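Local coordinates for L-glyceraldehyde 3-phosphate reductase (Clostridium beijerinckii, PDB 6HG6), which binds NADPH and probably acts as an aldehyde reductase of the aldo-keto reductase family, able to detoxify furfural, at residues Y164-Y170 with P188-N194. Sequence-based numbering, arbitrary orientation.
With NDP (NADPH dihydro-nicotinamide-adenine-dinucleotide phosphate), chain B.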
loop_
_atom_site.group_PDB
_atom_site.type_symbol
_atom_site.label_atom_id
_atom_site.label_comp_id
_atom_site.label_asym_id
_atom_site.label_seq_id
_atom_site.Cartn_x
_atom_site.Cartn_y
_atom_site.Cartn_z
ATOM N N TYR A 164 -10.399 9.152 -6.866
ATOM C CA TYR A 164 -9.211 9.024 -7.721
ATOM C C TYR A 164 -9.036 7.595 -8.189
ATOM O O TYR A 164 -9.441 6.670 -7.466
ATOM C CB TYR A 164 -7.968 9.383 -6.924
ATOM C CG TYR A 164 -7.877 10.800 -6.395
ATOM C CD1 TYR A 164 -8.314 11.072 -5.117
ATOM C CD2 TYR A 164 -7.194 11.811 -7.054
ATOM C CE1 TYR A 164 -8.177 12.325 -4.545
ATOM C CE2 TYR A 164 -7.028 13.082 -6.490
ATOM C CZ TYR A 164 -7.483 13.317 -5.198
ATOM O OH TYR A 164 -7.311 14.525 -4.596
ATOM N N ALA A 165 -8.455 7.431 -9.379
ATOM C CA ALA A 165 -8.036 6.107 -9.891
ATOM C C ALA A 165 -6.575 5.847 -9.512
ATOM O O ALA A 165 -5.744 6.772 -9.405
ATOM C CB ALA A 165 -8.201 6.041 -11.394
ATOM N N GLY A 166 -6.278 4.583 -9.310
ATOM C CA GLY A 166 -4.912 4.086 -9.143
ATOM C C GLY A 166 -4.747 2.815 -9.949
ATOM O O GLY A 166 -5.779 2.192 -10.334
ATOM N N ILE A 167 -3.501 2.379 -10.144
ATOM C CA ILE A 167 -3.214 1.064 -10.759
ATOM C C ILE A 167 -2.163 0.386 -9.895
ATOM O O ILE A 167 -1.424 1.088 -9.157
ATOM C CB ILE A 167 -2.829 1.144 -12.244
ATOM C CG1 ILE A 167 -1.494 1.856 -12.456
ATOM C CG2 ILE A 167 -3.975 1.758 -13.058
ATOM C CD1 ILE A 167 -1.110 2.010 -13.900
ATOM N N SER A 168 -2.156 -0.938 -9.924
ATOM C CA SER A 168 -1.251 -1.723 -9.062
ATOM C C SER A 168 -0.558 -2.798 -9.869
ATOM O O SER A 168 -1.175 -3.403 -10.744
ATOM C CB SER A 168 -2.010 -2.278 -7.864
ATOM O OG SER A 168 -1.146 -2.948 -6.981
ATOM N N ASN A 169 0.722 -3.034 -9.561
ATOM C CA ASN A 169 1.488 -4.113 -10.195
ATOM C C ASN A 169 1.726 -3.829 -11.686
ATOM O O ASN A 169 2.082 -4.796 -12.425
ATOM C CB ASN A 169 0.810 -5.461 -9.949
ATOM C CG ASN A 169 0.750 -5.784 -8.470
ATOM O OD1 ASN A 169 1.800 -5.861 -7.817
ATOM N ND2 ASN A 169 -0.443 -6.015 -7.946
ATOM N N TYR A 170 1.597 -2.583 -12.145
ATOM C CA TYR A 170 1.895 -2.259 -13.555
ATOM C C TYR A 170 3.399 -2.088 -13.738
ATOM O O TYR A 170 4.099 -1.717 -12.782
ATOM C CB TYR A 170 1.134 -1.014 -14.001
ATOM C CG TYR A 170 -0.255 -1.319 -14.483
ATOM C CD1 TYR A 170 -1.163 -1.979 -13.689
ATOM C CD2 TYR A 170 -0.651 -0.935 -15.748
ATOM C CE1 TYR A 170 -2.476 -2.164 -14.104
ATOM C CE2 TYR A 170 -1.918 -1.211 -16.221
ATOM C CZ TYR A 170 -2.844 -1.830 -15.404
ATOM O OH TYR A 170 -4.114 -2.035 -15.903
ATOM N N PRO A 188 -8.903 11.615 -12.903
ATOM C CA PRO A 188 -7.809 11.724 -11.934
ATOM C C PRO A 188 -7.147 10.364 -11.713
ATOM O O PRO A 188 -7.797 9.421 -11.343
ATOM C CB PRO A 188 -8.478 12.205 -10.643
ATOM C CG PRO A 188 -9.758 12.913 -11.130
ATOM C CD PRO A 188 -10.163 12.190 -12.398
ATOM N N PHE A 189 -5.846 10.313 -11.905
ATOM C CA PHE A 189 -5.039 9.085 -11.798
ATOM C C PHE A 189 -3.761 9.534 -11.090
ATOM O O PHE A 189 -3.034 10.321 -11.677
ATOM C CB PHE A 189 -4.786 8.489 -13.186
ATOM C CG PHE A 189 -3.697 7.447 -13.170
ATOM C CD1 PHE A 189 -3.594 6.550 -12.127
ATOM C CD2 PHE A 189 -2.760 7.368 -14.178
ATOM C CE1 PHE A 189 -2.536 5.640 -12.061
ATOM C CE2 PHE A 189 -1.735 6.427 -14.151
ATOM C CZ PHE A 189 -1.610 5.577 -13.079
ATOM N N VAL A 190 -3.546 9.106 -9.867
ATOM C CA VAL A 190 -2.451 9.747 -9.107
ATOM C C VAL A 190 -1.501 8.742 -8.485
ATOM O O VAL A 190 -0.491 9.226 -7.886
ATOM C CB VAL A 190 -3.039 10.675 -8.021
ATOM C CG1 VAL A 190 -3.887 11.794 -8.623
ATOM C CG2 VAL A 190 -3.793 9.867 -6.983
ATOM N N ILE A 191 -1.779 7.453 -8.534
ATOM C CA ILE A 191 -1.010 6.525 -7.665
ATOM C C ILE A 191 -0.808 5.156 -8.310
ATOM O O ILE A 191 -1.755 4.568 -8.850
ATOM C CB ILE A 191 -1.677 6.413 -6.274
ATOM C CG1 ILE A 191 -0.798 5.725 -5.216
ATOM C CG2 ILE A 191 -3.025 5.718 -6.378
ATOM C CD1 ILE A 191 0.455 6.454 -4.904
ATOM N N ASN A 192 0.416 4.658 -8.183
ATOM C CA ASN A 192 0.790 3.261 -8.506
ATOM C C ASN A 192 1.073 2.544 -7.187
ATOM O O ASN A 192 1.783 3.120 -6.344
ATOM C CB ASN A 192 2.065 3.216 -9.316
ATOM C CG ASN A 192 1.875 3.777 -10.688
ATOM O OD1 ASN A 192 1.464 3.020 -11.550
ATOM N ND2 ASN A 192 2.221 5.057 -10.872
ATOM N N GLN A 193 0.593 1.323 -7.034
ATOM C CA GLN A 193 0.897 0.474 -5.870
ATOM C C GLN A 193 1.697 -0.719 -6.368
ATOM O O GLN A 193 1.186 -1.502 -7.161
ATOM C CB GLN A 193 -0.342 0.055 -5.099
ATOM C CG GLN A 193 -0.008 -0.826 -3.918
ATOM C CD GLN A 193 -1.196 -1.003 -3.010
ATOM O OE1 GLN A 193 -1.950 -0.060 -2.734
ATOM N NE2 GLN A 193 -1.355 -2.221 -2.565
ATOM N N ASN A 194 2.930 -0.848 -5.901
ATOM C CA ASN A 194 3.874 -1.874 -6.388
ATOM C C ASN A 194 4.703 -2.456 -5.243
ATOM O O ASN A 194 4.997 -1.760 -4.268
ATOM C CB ASN A 194 4.783 -1.352 -7.500
ATOM C CG ASN A 194 4.072 -0.971 -8.777
ATOM O OD1 ASN A 194 3.381 0.042 -8.795
ATOM N ND2 ASN A 194 4.215 -1.789 -9.822
HETATM P PA NDP B . 5.112 -5.724 5.348
HETATM O O1A NDP B . 6.159 -6.138 4.368
HETATM O O2A NDP B . 5.120 -4.429 6.094
HETATM O O5B NDP B . 4.839 -6.924 6.384
HETATM C C5B NDP B . 3.866 -6.739 7.447
HETATM C C4B NDP B . 4.069 -7.798 8.499
HETATM O O4B NDP B . 5.444 -7.722 8.955
HETATM C C3B NDP B . 3.217 -7.682 9.771
HETATM O O3B NDP B . 1.955 -8.336 9.674
HETATM C C2B NDP B . 4.121 -8.361 10.792
HETATM O O2B NDP B . 3.980 -9.766 10.607
HETATM C C1B NDP B . 5.507 -7.909 10.348
HETATM N N9A NDP B . 5.980 -6.657 10.925
HETATM C C8A NDP B . 5.474 -5.397 10.718
HETATM N N7A NDP B . 6.150 -4.456 11.330
HETATM C C5A NDP B . 7.169 -5.135 11.981
HETATM C C6A NDP B . 8.227 -4.698 12.802
HETATM N N6A NDP B . 8.437 -3.421 13.116
HETATM N N1A NDP B . 9.079 -5.639 13.286
HETATM C C2A NDP B . 8.862 -6.922 12.964
HETATM N N3A NDP B . 7.908 -7.446 12.197
HETATM C C4A NDP B . 7.084 -6.492 11.729
HETATM O O3 NDP B . 3.708 -5.657 4.547
HETATM P PN NDP B . 2.701 -6.732 3.921
HETATM O O1N NDP B . 1.808 -7.193 5.025
HETATM O O2N NDP B . 3.421 -7.732 3.076
HETATM O O5D NDP B . 1.857 -5.773 2.935
HETATM C C5D NDP B . 1.399 -4.501 3.462
HETATM C C4D NDP B . 0.178 -4.057 2.692
HETATM O O4D NDP B . 0.526 -3.891 1.306
HETATM C C3D NDP B . -0.991 -5.037 2.638
HETATM O O3D NDP B . -1.726 -5.007 3.853
HETATM C C2D NDP B . -1.749 -4.480 1.427
HETATM O O2D NDP B . -2.503 -3.357 1.801
HETATM C C1D NDP B . -0.616 -4.083 0.486
HETATM N N1N NDP B . -0.322 -5.135 -0.520
HETATM C C2N NDP B . -0.628 -4.918 -1.841
HETATM C C3N NDP B . -0.642 -5.924 -2.768
HETATM C C7N NDP B . -0.997 -5.600 -4.196
HETATM O O7N NDP B . -1.385 -4.460 -4.513
HETATM N N7N NDP B . -0.901 -6.594 -5.079
HETATM C C4N NDP B . -0.292 -7.308 -2.292
HETATM C C5N NDP B . 0.216 -7.388 -0.906
HETATM C C6N NDP B . 0.256 -6.329 -0.129
HETATM P P2B NDP B . 4.151 -10.705 11.911
HETATM O O1X NDP B . 3.780 -10.004 13.203
HETATM O O2X NDP B . 3.241 -11.891 11.631
HETATM O O3X NDP B . 5.627 -11.068 11.849
HETATM O O HOH W 1 1.397 -0.045 -10.735
#
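The F189 ring meets the neighbouring strand at its edge, where the carbonyl oxygen of A165 lies in the ring plane, 3.5 Å from CD1. I167 serves two rings at once: its CD1 lies obliquely 3.7 Å from F189 CZ and also sits over one face of the Y170 ring, nearer its margin than its centre. Its chi1 of 66° puts CG1 against both F189 CZ and N192 OD1, the I167 and N192 side chains lying side by side. Helix 172-184 packs over I167, F189 and N192. At the other end, Y164 CD2 rests on P188 CB and V190 CG1.

Backbone hydrogen bonds join the two parallel strands, among them Q193 N to I167 O (2.9 Å). Because F189 pairs with A165 but N192 with I167, V190 is an extra residue, making a beta bulge. Beyond S168, where the first strand ends, N194 ND2 reaches Y170 O at 3.0 Å in a bent bond (139°), and a water accepts from Y170 N.

With chi1 at -176°, S168 turns OG toward two acceptors, Q193 O (2.7 Å) and NADPH O7N. Q193 binds NADPH, its NE2 end lying against the nicotinamide; S168 and N169, whose ND2 is held by H138 O, are pocket neighbours. With helix 172-184 between them, the strands form a beta-alpha-beta unit of the TIM barrel, whose C-terminal strand ends carry part of the NADPH pocket.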